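Local coordinates for protein salivary nitrophorin (Cimex lectularius, PDB 2IMQ) that carries nitric oxide on a cysteine-ligated heme b and delivers it to the bitten host, where it widens the blood vessels, at residues V9-W14 / V39-V44; Y73-N78 / G85-C90. All coordinates share one frame; numbering follows the deposited sequence.

Both contacts lie in one six-stranded mixed sheet of the beta-sandwich, and their centres are about 9 Å apart. Contact 1 comes first along the chain and closes before contact 2 opens: residues 9-14 pair with 39-44 in parallel, then 73-78 and 85-90 form an antiparallel hairpin at one edge of the sheet. Strands 39-46 and 84-91 are neighbours, so four strands run on continuously, joined by probable hydrogen bonds from Tyr89 N to Ile40 O and from Val42 N to Thr87 O. The same heme touches both: contact 1 packs against a methyl and a vinyl group, while contact 2 holds a propionate. A DNase I-like scaffold thus serves as a heme carrier.

Contact 1: residues V9-W14 / V39-V44; sequences VHTVSW and VIAVAV. With HEM (protoporphyrin IX containing Fe), chain B.
The two parallel central strands of a beta-alpha-beta unit meet here, Val9-Trp14 alongside Val39-Val44; the axes of these short segments approach to 4.7 Å and are nearly parallel. Five backbone hydrogen bonds join them: His10 N to Val39 O, Ala41 N to His10 O, Val12 N to Ala41 O, Ala43 N to Val12 O, and Trp14 N to Ala43 O. The last is the most bent, 144° at the hydrogen.

On the face of Val12 and Val42, the two valines stand side by side, Val12 CG1 being 3.9 Å from Val42 CG2. That methyl of Val12 sits between the backbone N and the carbonyl carbon (chi1 65°), turned toward its neighbour. On the other face, Val9 CG2 lies 4.2 Å from Val39 CB, and Ser13 CB comes within 4.0 Å of Ala43 CB. The small Ala41 and Ala43 side chains look into the sandwich core of this DNase I-like fold, where Phe131 of strand 127-135 and Ile169 of strand 165-169 pack from the second sheet. Ser13 OG is hydrogen-bonded to Asp243.

At the C-terminal ends of the two segments the side chains of Trp14 and Val44 reach the heme. Trp14 has CG anti to the backbone N (chi1 -167°), which carries the indole away from strand 39-46, and its CZ3 meets the vinyl carbon CBB of the heme at 3.4 Å in an oblique approach. The indole NE1 is hydrogen-bonded to the backbone O of His271. Val44 CG1 touches the methyl CMB at 3.6 Å, the valine side chain lying about 8 Å from that of Cys60, the proximal ligand of the heme iron.

Contact 2: residues Y73-N78 / G85-C90; sequences YTKLKN and GLTVYC. With HEM (protoporphyrin IX containing Fe), chain B.
Lys75 and Tyr89 cross over one another and both hold the same heme propionate. Tyr89 OH donates to O2A at 2.6 Å, with that oxygen at the edge of the phenol ring and in its plane; Lys75 NZ donates a hydrogen bond to O1A at 3.0 Å, and a lysine here would probably favour the ionised carboxylate. The lysine chain starts extended and bends at chi3 (76°), and its CB rests 3.7 Å from Tyr89 CE2. Next along this face, Asn78 ND2 gives a hydrogen bond to Thr87 OG1 (2.8 Å), almost exactly in the amide plane and 168° at the hydrogen. The pair meets the root of that propionate, Thr87 OG1 lying 3.5 Å from HEM CAA.

Behind these groups runs the backbone of a beta hairpin. Thr74 and Cys90 exchange two hydrogen bonds, and Val88 N donates to Lys77 O. Between them a classic beta bulge sets Leu76 and Lys77 both opposite Val88: Val88 O takes a bond from Leu76 N at 2.8 Å and a weak one from Lys77 N. The extra residue shifts the register by one, so that Lys75 and Asn78, three residues apart, point to the same face, that of the heme. Leu76 CD1 packs 3.9 Å from Cys90 CB.

Strand 73-80 forms one edge of its sheet, and strand 84-91 separates it from 39-46. Helix 57-70 covers the heme-side face, with Phe64 and Leu68 against Tyr89, while Phe122 of strand 116-124, in the second sheet, packs on Leu76 and Val88.

Contact 1: residues V9-W14 / V39-V44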
ATOM      1  N   VAL A   9      10.950  -4.430  -6.475  1.00 17.71           N
ATOM      2  CA  VAL A   9      10.289  -3.698  -5.421  1.00 18.33           C
ATOM      3  C   VAL A   9       9.207  -4.601  -4.894  1.00 16.59           C
ATOM      4  O   VAL A   9       8.461  -5.193  -5.683  1.00 18.15           O
ATOM      5  CB  VAL A   9       9.597  -2.383  -5.954  1.00 18.62           C
ATOM      6  CG1 VAL A   9       8.865  -1.627  -4.824  1.00 19.21           C
ATOM      7  CG2 VAL A   9      10.604  -1.530  -6.666  1.00 19.81           C
ATOM      8  N   HIS A  10       9.158  -4.752  -3.567  1.00 17.17           N
ATOM      9  CA  HIS A  10       8.013  -5.377  -2.874  1.00 16.66           C
ATOM     10  C   HIS A  10       7.293  -4.309  -2.097  1.00 17.30           C
ATOM     11  O   HIS A  10       7.926  -3.495  -1.428  1.00 17.31           O
ATOM     12  CB  HIS A  10       8.480  -6.467  -1.890  1.00 18.42           C
ATOM     13  CG  HIS A  10       9.001  -7.710  -2.549  1.00 18.28           C
ATOM     14  ND1 HIS A  10       9.208  -8.890  -1.855  1.00 18.68           N
ATOM     15  CD2 HIS A  10       9.351  -7.953  -3.837  1.00 19.16           C
ATOM     16  CE1 HIS A  10       9.677  -9.797  -2.696  1.00 20.82           C
ATOM     17  NE2 HIS A  10       9.790  -9.254  -3.898  1.00 21.72           N
ATOM     18  N   THR A  11       5.984  -4.319  -2.191  1.00 16.08           N
ATOM     19  CA  THR A  11       5.149  -3.481  -1.353  1.00 16.19           C
ATOM     20  C   THR A  11       4.169  -4.322  -0.594  1.00 14.55           C
ATOM     21  O   THR A  11       3.666  -5.329  -1.111  1.00 16.53           O
ATOM     22  CB  THR A  11       4.377  -2.431  -2.207  1.00 16.46           C
ATOM     23  OG1 THR A  11       3.440  -3.064  -3.086  1.00 16.89           O
ATOM     24  CG2 THR A  11       5.333  -1.604  -3.054  1.00 17.78           C
ATOM     25  N   VAL A  12       3.870  -3.915   0.624  1.00 15.69           N
ATOM     26  CA  VAL A  12       2.790  -4.513   1.357  1.00 15.14           C
ATOM     27  C   VAL A  12       1.984  -3.465   2.044  1.00 15.28           C
ATOM     28  O   VAL A  12       2.553  -2.534   2.625  1.00 16.07           O
ATOM     29  CB  VAL A  12       3.304  -5.627   2.335  1.00 17.36           C
ATOM     30  CG1 VAL A  12       4.195  -5.064   3.431  1.00 18.25           C
ATOM     31  CG2 VAL A  12       2.174  -6.401   2.943  1.00 17.55           C
ATOM     32  N   SER A  13       0.675  -3.608   2.000  1.00 14.17           N
ATOM     33  CA  SER A  13      -0.112  -2.766   2.827  1.00 15.15           C
ATOM     34  C   SER A  13      -1.169  -3.566   3.570  1.00 14.83           C
ATOM     35  O   SER A  13      -1.614  -4.668   3.122  1.00 16.16           O
ATOM     36  CB  SER A  13      -0.733  -1.653   2.059  1.00 15.87           C
ATOM     37  OG  SER A  13      -1.867  -2.054   1.328  1.00 17.43           O
ATOM     38  N   TRP A  14      -1.587  -3.000   4.686  1.00 15.82           N
ATOM     39  CA  TRP A  14      -2.541  -3.670   5.548  1.00 14.95           C
ATOM     40  C   TRP A  14      -3.320  -2.643   6.307  1.00 15.90           C
ATOM     41  O   TRP A  14      -2.768  -1.820   7.037  1.00 16.17           O
ATOM     42  CB  TRP A  14      -1.774  -4.539   6.507  1.00 17.12           C
ATOM     43  CG  TRP A  14      -2.555  -5.525   7.271  1.00 18.69           C
ATOM     44  CD1 TRP A  14      -3.886  -5.830   7.179  1.00 19.10           C
ATOM     45  CD2 TRP A  14      -1.986  -6.465   8.158  1.00 19.66           C
ATOM     46  NE1 TRP A  14      -4.177  -6.860   8.048  1.00 20.70           N
ATOM     47  CE2 TRP A  14      -3.018  -7.263   8.658  1.00 19.90           C
ATOM     48  CE3 TRP A  14      -0.684  -6.694   8.607  1.00 21.75           C
ATOM     49  CZ2 TRP A  14      -2.776  -8.280   9.562  1.00 23.29           C
ATOM     50  CZ3 TRP A  14      -0.469  -7.680   9.504  1.00 23.28           C
ATOM     51  CH2 TRP A  14      -1.489  -8.467   9.955  1.00 23.03           C
ATOM     52  N   VAL A  39      14.018  -2.818  -3.082  1.00 18.93           N
ATOM     53  CA  VAL A  39      13.267  -1.842  -2.307  1.00 18.77           C
ATOM     54  C   VAL A  39      12.058  -2.546  -1.691  1.00 16.50           C
ATOM     55  O   VAL A  39      11.430  -3.382  -2.349  1.00 18.88           O
ATOM     56  CB  VAL A  39      12.773  -0.685  -3.226  1.00 18.49           C
ATOM     57  CG1 VAL A  39      11.924   0.267  -2.438  1.00 21.16           C
ATOM     58  CG2 VAL A  39      13.994  -0.073  -3.894  1.00 21.30           C
ATOM     59  N   ILE A  40      11.792  -2.221  -0.441  1.00 17.79           N
ATOM     60  CA  ILE A  40      10.566  -2.713   0.223  1.00 17.62           C
ATOM     61  C   ILE A  40       9.836  -1.561   0.862  1.00 16.82           C
ATOM     62  O   ILE A  40      10.440  -0.718   1.545  1.00 18.47           O
ATOM     63  CB  ILE A  40      10.940  -3.717   1.353  1.00 18.41           C
ATOM     64  CG1 ILE A  40      11.668  -4.952   0.820  1.00 20.28           C
ATOM     65  CG2 ILE A  40       9.722  -4.180   2.079  1.00 18.10           C
ATOM     66  CD1 ILE A  40      12.260  -5.846   1.930  1.00 21.21           C
ATOM     67  N   ALA A  41       8.524  -1.482   0.628  1.00 15.87           N
ATOM     68  CA  ALA A  41       7.708  -0.462   1.249  1.00 16.57           C
ATOM     69  C   ALA A  41       6.570  -1.142   2.020  1.00 14.77           C
ATOM     70  O   ALA A  41       5.979  -2.100   1.503  1.00 16.31           O
ATOM     71  CB  ALA A  41       7.158   0.478   0.243  1.00 17.52           C
ATOM     72  N   VAL A  42       6.331  -0.658   3.218  1.00 15.83           N
ATOM     73  CA  VAL A  42       5.294  -1.157   4.119  1.00 15.40           C
ATOM     74  C   VAL A  42       4.346  -0.047   4.524  1.00 16.05           C
ATOM     75  O   VAL A  42       4.786   0.945   5.090  1.00 15.75           O
ATOM     76  CB  VAL A  42       5.942  -1.736   5.414  1.00 17.14           C
ATOM     77  CG1 VAL A  42       4.871  -2.315   6.338  1.00 17.62           C
ATOM     78  CG2 VAL A  42       7.018  -2.806   5.022  1.00 18.28           C
ATOM     79  N   ALA A  43       3.065  -0.200   4.255  1.00 14.78           N
ATOM     80  CA  ALA A  43       2.088   0.823   4.590  1.00 16.02           C
ATOM     81  C   ALA A  43       1.031   0.162   5.478  1.00 15.54           C
ATOM     82  O   ALA A  43       0.520  -0.936   5.200  1.00 17.63           O
ATOM     83  CB  ALA A  43       1.414   1.414   3.356  1.00 16.10           C
ATOM     84  N   VAL A  44       0.667   0.860   6.516  1.00 16.91           N
ATOM     85  CA  VAL A  44      -0.420   0.427   7.384  1.00 18.51           C
ATOM     86  C   VAL A  44      -1.405   1.554   7.613  1.00 17.25           C
ATOM     87  O   VAL A  44      -1.065   2.737   7.529  1.00 18.45           O
ATOM     88  CB  VAL A  44       0.041  -0.092   8.738  1.00 19.32           C
ATOM     89  CG1 VAL A  44       0.706  -1.347   8.583  1.00 22.08           C
ATOM     90  CG2 VAL A  44       0.918   0.883   9.448  1.00 23.54           C
TER
HETATM   91  CHA HEM B 300       7.265   1.678  13.396  1.00 23.34           C
HETATM   92  CHB HEM B 300       4.909  -1.715  10.857  1.00 20.11           C
HETATM   93  CHC HEM B 300       1.300  -1.575  14.038  1.00 23.61           C
HETATM   94  CHD HEM B 300       3.412   1.983  16.408  1.00 25.58           C
HETATM   95  C1A HEM B 300       6.985   0.738  12.446  1.00 21.64           C
HETATM   96  C2A HEM B 300       7.836   0.339  11.351  1.00 20.72           C
HETATM   97  C3A HEM B 300       7.141  -0.584  10.638  1.00 19.99           C
HETATM   98  C4A HEM B 300       5.876  -0.806  11.277  1.00 21.58           C
HETATM   99  CMA HEM B 300       7.643  -1.317   9.407  1.00 21.47           C
HETATM  100  CAA HEM B 300       9.262   0.842  11.031  1.00 20.89           C
HETATM  101  CBA HEM B 300      10.177  -0.227  11.689  1.00 24.12           C
HETATM  102  CGA HEM B 300      11.647   0.140  11.553  1.00 24.76           C
HETATM  103  O1A HEM B 300      12.116   0.979  12.320  1.00 26.02           O
HETATM  104  O2A HEM B 300      12.370  -0.458  10.717  1.00 23.54           O
HETATM  105  C1B HEM B 300       3.747  -1.971  11.514  1.00 19.88           C
HETATM  106  C2B HEM B 300       2.772  -2.957  11.116  1.00 20.74           C
HETATM  107  C3B HEM B 300       1.770  -2.936  11.988  1.00 21.93           C
HETATM  108  C4B HEM B 300       2.088  -1.940  12.979  1.00 20.26           C
HETATM  109  CMB HEM B 300       3.052  -3.755   9.892  1.00 21.48           C
HETATM  110  CAB HEM B 300       0.492  -3.759  12.008  1.00 21.23           C
HETATM  111  CBB HEM B 300       0.406  -4.923  11.349  1.00 29.84           C
HETATM  112  C1C HEM B 300       1.526  -0.641  15.008  1.00 21.87           C
HETATM  113  C2C HEM B 300       0.638  -0.259  16.077  1.00 23.36           C
HETATM  114  C3C HEM B 300       1.273   0.686  16.764  1.00 26.20           C
HETATM  115  C4C HEM B 300       2.485   1.021  16.084  1.00 23.98           C
HETATM  116  CMC HEM B 300      -0.667  -0.953  16.481  1.00 26.70           C
HETATM  117  CAC HEM B 300       0.766   1.389  18.015  1.00 28.18           C
HETATM  118  CBC HEM B 300      -0.370   2.082  18.026  1.00 33.04           C
HETATM  119  C1D HEM B 300       4.607   2.247  15.776  1.00 24.11           C
HETATM  120  C2D HEM B 300       5.484   3.333  16.143  1.00 27.77           C
HETATM  121  C3D HEM B 300       6.674   3.221  15.247  1.00 26.50           C
HETATM  122  C4D HEM B 300       6.420   2.099  14.382  1.00 24.29           C
HETATM  123  CMD HEM B 300       5.268   4.358  17.257  1.00 28.07           C
HETATM  124  CAD HEM B 300       7.865   4.194  15.287  1.00 28.27           C
HETATM  125  CBD HEM B 300       8.592   3.911  16.593  1.00 30.51           C
HETATM  126  CGD HEM B 300       9.946   4.548  16.587  1.00 33.90           C
HETATM  127  O1D HEM B 300      10.658   4.393  17.632  1.00 36.29           O
HETATM  128  O2D HEM B 300      10.282   5.193  15.551  1.00 35.87           O
HETATM  129  NA  HEM B 300       5.796   0.017  12.400  1.00 23.10           N
HETATM  130  NB  HEM B 300       3.291  -1.348  12.642  1.00 20.46           N
HETATM  131  NC  HEM B 300       2.616   0.176  15.026  1.00 23.09           N
HETATM  132  ND  HEM B 300       5.190   1.561  14.718  1.00 24.50           N
HETATM  133 FE   HEM B 300       4.284   0.009  13.791  1.00 24.93          FE

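Contact 2: residues Y73-N78 / G85-C90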
ATOM      1  N   TYR A  73      19.454  -4.322   4.142  1.00 22.81           N
ATOM      2  CA  TYR A  73      18.624  -3.138   3.945  1.00 23.52           C
ATOM      3  C   TYR A  73      18.918  -1.977   4.869  1.00 23.41           C
ATOM      4  O   TYR A  73      19.269  -2.160   6.038  1.00 26.14           O
ATOM      5  CB  TYR A  73      17.143  -3.500   4.143  1.00 21.95           C
ATOM      6  CG  TYR A  73      16.614  -4.462   3.111  1.00 21.54           C
ATOM      7  CD1 TYR A  73      16.603  -5.810   3.341  1.00 21.31           C
ATOM      8  CD2 TYR A  73      16.164  -4.015   1.870  1.00 20.95           C
ATOM      9  CE1 TYR A  73      16.163  -6.683   2.399  1.00 22.76           C
ATOM     10  CE2 TYR A  73      15.773  -4.897   0.889  1.00 20.74           C
ATOM     11  CZ  TYR A  73      15.721  -6.236   1.162  1.00 20.35           C
ATOM     12  OH  TYR A  73      15.297  -7.152   0.237  1.00 21.81           O
ATOM     13  N   THR A  74      18.730  -0.781   4.334  1.00 23.70           N
ATOM     14  CA  THR A  74      18.744   0.430   5.067  1.00 24.04           C
ATOM     15  C   THR A  74      17.285   0.956   5.108  1.00 22.27           C
ATOM     16  O   THR A  74      16.660   1.039   4.082  1.00 23.49           O
ATOM     17  CB  THR A  74      19.657   1.431   4.300  1.00 25.61           C
ATOM     18  OG1 THR A  74      21.036   1.021   4.409  1.00 29.33           O
ATOM     19  CG2 THR A  74      19.616   2.800   4.907  1.00 26.77           C
ATOM     20  N   LYS A  75      16.828   1.403   6.267  1.00 22.22           N
ATOM     21  CA  LYS A  75      15.511   2.070   6.380  1.00 22.89           C
ATOM     22  C   LYS A  75      15.694   3.523   5.923  1.00 23.03           C
ATOM     23  O   LYS A  75      16.423   4.294   6.575  1.00 25.89           O
ATOM     24  CB  LYS A  75      14.978   2.027   7.799  1.00 22.59           C
ATOM     25  CG  LYS A  75      13.698   2.852   7.955  1.00 23.09           C
ATOM     26  CD  LYS A  75      13.190   2.825   9.352  1.00 24.19           C
ATOM     27  CE  LYS A  75      13.993   3.710  10.260  1.00 27.33           C
ATOM     28  NZ  LYS A  75      13.512   3.553  11.634  1.00 30.64           N
ATOM     29  N   LEU A  76      15.149   3.875   4.762  1.00 23.40           N
ATOM     30  CA  LEU A  76      15.200   5.243   4.261  1.00 23.12           C
ATOM     31  C   LEU A  76      14.360   6.163   5.112  1.00 23.03           C
ATOM     32  O   LEU A  76      14.748   7.278   5.435  1.00 24.12           O
ATOM     33  CB  LEU A  76      14.803   5.305   2.800  1.00 24.05           C
ATOM     34  CG  LEU A  76      15.715   4.577   1.839  1.00 24.20           C
ATOM     35  CD1 LEU A  76      15.328   4.797   0.410  1.00 29.16           C
ATOM     36  CD2 LEU A  76      17.183   4.976   2.060  1.00 26.66           C
ATOM     37  N   LYS A  77      13.152   5.724   5.459  1.00 21.81           N
ATOM     38  CA  LYS A  77      12.277   6.528   6.283  1.00 21.48           C
ATOM     39  C   LYS A  77      11.133   5.675   6.855  1.00 21.07           C
ATOM     40  O   LYS A  77      10.610   4.781   6.189  1.00 21.95           O
ATOM     41  CB  LYS A  77      11.641   7.650   5.444  1.00 21.96           C
ATOM     42  CG  LYS A  77      10.930   8.725   6.262  1.00 23.26           C
ATOM     43  CD  LYS A  77      11.915   9.600   7.060  1.00 27.39           C
ATOM     44  CE  LYS A  77      11.175  10.677   7.915  1.00 30.36           C
ATOM     45  NZ  LYS A  77       9.976  10.282   8.725  1.00 35.62           N
ATOM     46  N   ASN A  78      10.763   5.954   8.095  1.00 21.10           N
ATOM     47  CA  ASN A  78       9.442   5.612   8.667  1.00 21.81           C
ATOM     48  C   ASN A  78       8.726   6.868   9.007  1.00 21.23           C
ATOM     49  O   ASN A  78       9.332   7.798   9.603  1.00 22.77           O
ATOM     50  CB  ASN A  78       9.588   4.772   9.938  1.00 22.26           C
ATOM     51  CG  ASN A  78       8.307   4.619  10.713  1.00 23.93           C
ATOM     52  OD1 ASN A  78       8.073   5.307  11.712  1.00 27.63           O
ATOM     53  ND2 ASN A  78       7.418   3.769  10.215  1.00 23.74           N
ATOM     54  N   GLY A  85       0.927   4.667   8.617  1.00 18.72           N
ATOM     55  CA  GLY A  85       2.349   4.424   8.763  1.00 17.77           C
ATOM     56  C   GLY A  85       2.901   4.049   7.384  1.00 18.58           C
ATOM     57  O   GLY A  85       2.289   3.255   6.644  1.00 18.14           O
ATOM     58  N   LEU A  86       4.058   4.609   7.019  1.00 18.18           N
ATOM     59  CA  LEU A  86       4.725   4.235   5.790  1.00 17.12           C
ATOM     60  C   LEU A  86       6.213   4.121   6.075  1.00 17.24           C
ATOM     61  O   LEU A  86       6.823   5.055   6.597  1.00 18.79           O
ATOM     62  CB  LEU A  86       4.552   5.294   4.700  1.00 18.00           C
ATOM     63  CG  LEU A  86       5.203   5.061   3.335  1.00 17.99           C
ATOM     64  CD1 LEU A  86       4.674   3.791   2.637  1.00 18.42           C
ATOM     65  CD2 LEU A  86       5.036   6.294   2.479  1.00 19.33           C
ATOM     66  N   THR A  87       6.783   2.987   5.681  1.00 17.13           N
ATOM     67  CA  THR A  87       8.215   2.739   5.838  1.00 17.00           C
ATOM     68  C   THR A  87       8.752   2.312   4.488  1.00 17.12           C
ATOM     69  O   THR A  87       8.160   1.455   3.831  1.00 18.41           O
ATOM     70  CB  THR A  87       8.456   1.671   6.896  1.00 17.47           C
ATOM     71  OG1 THR A  87       7.785   2.031   8.107  1.00 20.54           O
ATOM     72  CG2 THR A  87       9.948   1.564   7.202  1.00 19.52           C
ATOM     73  N   VAL A  88       9.945   2.827   4.120  1.00 18.55           N
ATOM     74  CA  VAL A  88      10.613   2.429   2.910  1.00 18.21           C
ATOM     75  C   VAL A  88      12.026   1.957   3.264  1.00 18.67           C
ATOM     76  O   VAL A  88      12.734   2.684   3.961  1.00 20.53           O
ATOM     77  CB  VAL A  88      10.657   3.578   1.871  1.00 19.81           C
ATOM     78  CG1 VAL A  88      11.287   3.099   0.626  1.00 22.28           C
ATOM     79  CG2 VAL A  88       9.223   4.064   1.573  1.00 21.61           C
ATOM     80  N   TYR A  89      12.383   0.786   2.765  1.00 18.45           N
ATOM     81  CA  TYR A  89      13.711   0.208   2.922  1.00 18.84           C
ATOM     82  C   TYR A  89      14.324   0.036   1.550  1.00 18.19           C
ATOM     83  O   TYR A  89      13.646  -0.244   0.557  1.00 20.30           O
ATOM     84  CB  TYR A  89      13.612  -1.189   3.563  1.00 19.49           C
ATOM     85  CG  TYR A  89      12.986  -1.243   4.893  1.00 19.28           C
ATOM     86  CD1 TYR A  89      11.644  -1.516   5.016  1.00 19.45           C
ATOM     87  CD2 TYR A  89      13.708  -1.036   6.047  1.00 19.67           C
ATOM     88  CE1 TYR A  89      11.046  -1.595   6.257  1.00 20.48           C
ATOM     89  CE2 TYR A  89      13.117  -1.119   7.290  1.00 21.25           C
ATOM     90  CZ  TYR A  89      11.759  -1.411   7.400  1.00 19.33           C
ATOM     91  OH  TYR A  89      11.145  -1.443   8.622  1.00 20.96           O
ATOM     92  N   CYS A  90      15.668   0.171   1.495  1.00 20.74           N
ATOM     93  CA  CYS A  90      16.364  -0.086   0.263  1.00 20.75           C
ATOM     94  C   CYS A  90      17.667  -0.775   0.581  1.00 22.02           C
ATOM     95  O   CYS A  90      18.256  -0.491   1.609  1.00 23.61           O
ATOM     96  CB  CYS A  90      16.628   1.226  -0.474  1.00 22.13           C
ATOM     97  SG  CYS A  90      17.462   1.125  -2.118  1.00 26.23           S
TER
HETATM   98  CHA HEM B 300       7.265   1.678  13.396  1.00 23.34           C
HETATM   99  CHB HEM B 300       4.909  -1.715  10.857  1.00 20.11           C
HETATM  100  CHC HEM B 300       1.300  -1.575  14.038  1.00 23.61           C
HETATM  101  CHD HEM B 300       3.412   1.983  16.408  1.00 25.58           C
HETATM  102  C1A HEM B 300       6.985   0.738  12.446  1.00 21.64           C
HETATM  103  C2A HEM B 300       7.836   0.339  11.351  1.00 20.72           C
HETATM  104  C3A HEM B 300       7.141  -0.584  10.638  1.00 19.99           C
HETATM  105  C4A HEM B 300       5.876  -0.806  11.277  1.00 21.58           C
HETATM  106  CMA HEM B 300       7.643  -1.317   9.407  1.00 21.47           C
HETATM  107  CAA HEM B 300       9.262   0.842  11.031  1.00 20.89           C
HETATM  108  CBA HEM B 300      10.177  -0.227  11.689  1.00 24.12           C
HETATM  109  CGA HEM B 300      11.647   0.140  11.553  1.00 24.76           C
HETATM  110  O1A HEM B 300      12.116   0.979  12.320  1.00 26.02           O
HETATM  111  O2A HEM B 300      12.370  -0.458  10.717  1.00 23.54           O
HETATM  112  C1B HEM B 300       3.747  -1.971  11.514  1.00 19.88           C
HETATM  113  C2B HEM B 300       2.772  -2.957  11.116  1.00 20.74           C
HETATM  114  C3B HEM B 300       1.770  -2.936  11.988  1.00 21.93           C
HETATM  115  C4B HEM B 300       2.088  -1.940  12.979  1.00 20.26           C
HETATM  116  CMB HEM B 300       3.052  -3.755   9.892  1.00 21.48           C
HETATM  117  CAB HEM B 300       0.492  -3.759  12.008  1.00 21.23           C
HETATM  118  CBB HEM B 300       0.406  -4.923  11.349  1.00 29.84           C
HETATM  119  C1C HEM B 300       1.526  -0.641  15.008  1.00 21.87           C
HETATM  120  C2C HEM B 300       0.638  -0.259  16.077  1.00 23.36           C
HETATM  121  C3C HEM B 300       1.273   0.686  16.764  1.00 26.20           C
HETATM  122  C4C HEM B 300       2.485   1.021  16.084  1.00 23.98           C
HETATM  123  CMC HEM B 300      -0.667  -0.953  16.481  1.00 26.70           C
HETATM  124  CAC HEM B 300       0.766   1.389  18.015  1.00 28.18           C
HETATM  125  CBC HEM B 300      -0.370   2.082  18.026  1.00 33.04           C
HETATM  126  C1D HEM B 300       4.607   2.247  15.776  1.00 24.11           C
HETATM  127  C2D HEM B 300       5.484   3.333  16.143  1.00 27.77           C
HETATM  128  C3D HEM B 300       6.674   3.221  15.247  1.00 26.50           C
HETATM  129  C4D HEM B 300       6.420   2.099  14.382  1.00 24.29           C
HETATM  130  CMD HEM B 300       5.268   4.358  17.257  1.00 28.07           C
HETATM  131  CAD HEM B 300       7.865   4.194  15.287  1.00 28.27           C
HETATM  132  CBD HEM B 300       8.592   3.911  16.593  1.00 30.51           C
HETATM  133  CGD HEM B 300       9.946   4.548  16.587  1.00 33.90           C
HETATM  134  O1D HEM B 300      10.658   4.393  17.632  1.00 36.29           O
HETATM  135  O2D HEM B 300      10.282   5.193  15.551  1.00 35.87           O
HETATM  136  NA  HEM B 300       5.796   0.017  12.400  1.00 23.10           N
HETATM  137  NB  HEM B 300       3.291  -1.348  12.642  1.00 20.46           N
HETATM  138  NC  HEM B 300       2.616   0.176  15.026  1.00 23.09           N
HETATM  139  ND  HEM B 300       5.190   1.561  14.718  1.00 24.50           N
HETATM  140 FE   HEM B 300       4.284   0.009  13.791  1.00 24.93          FE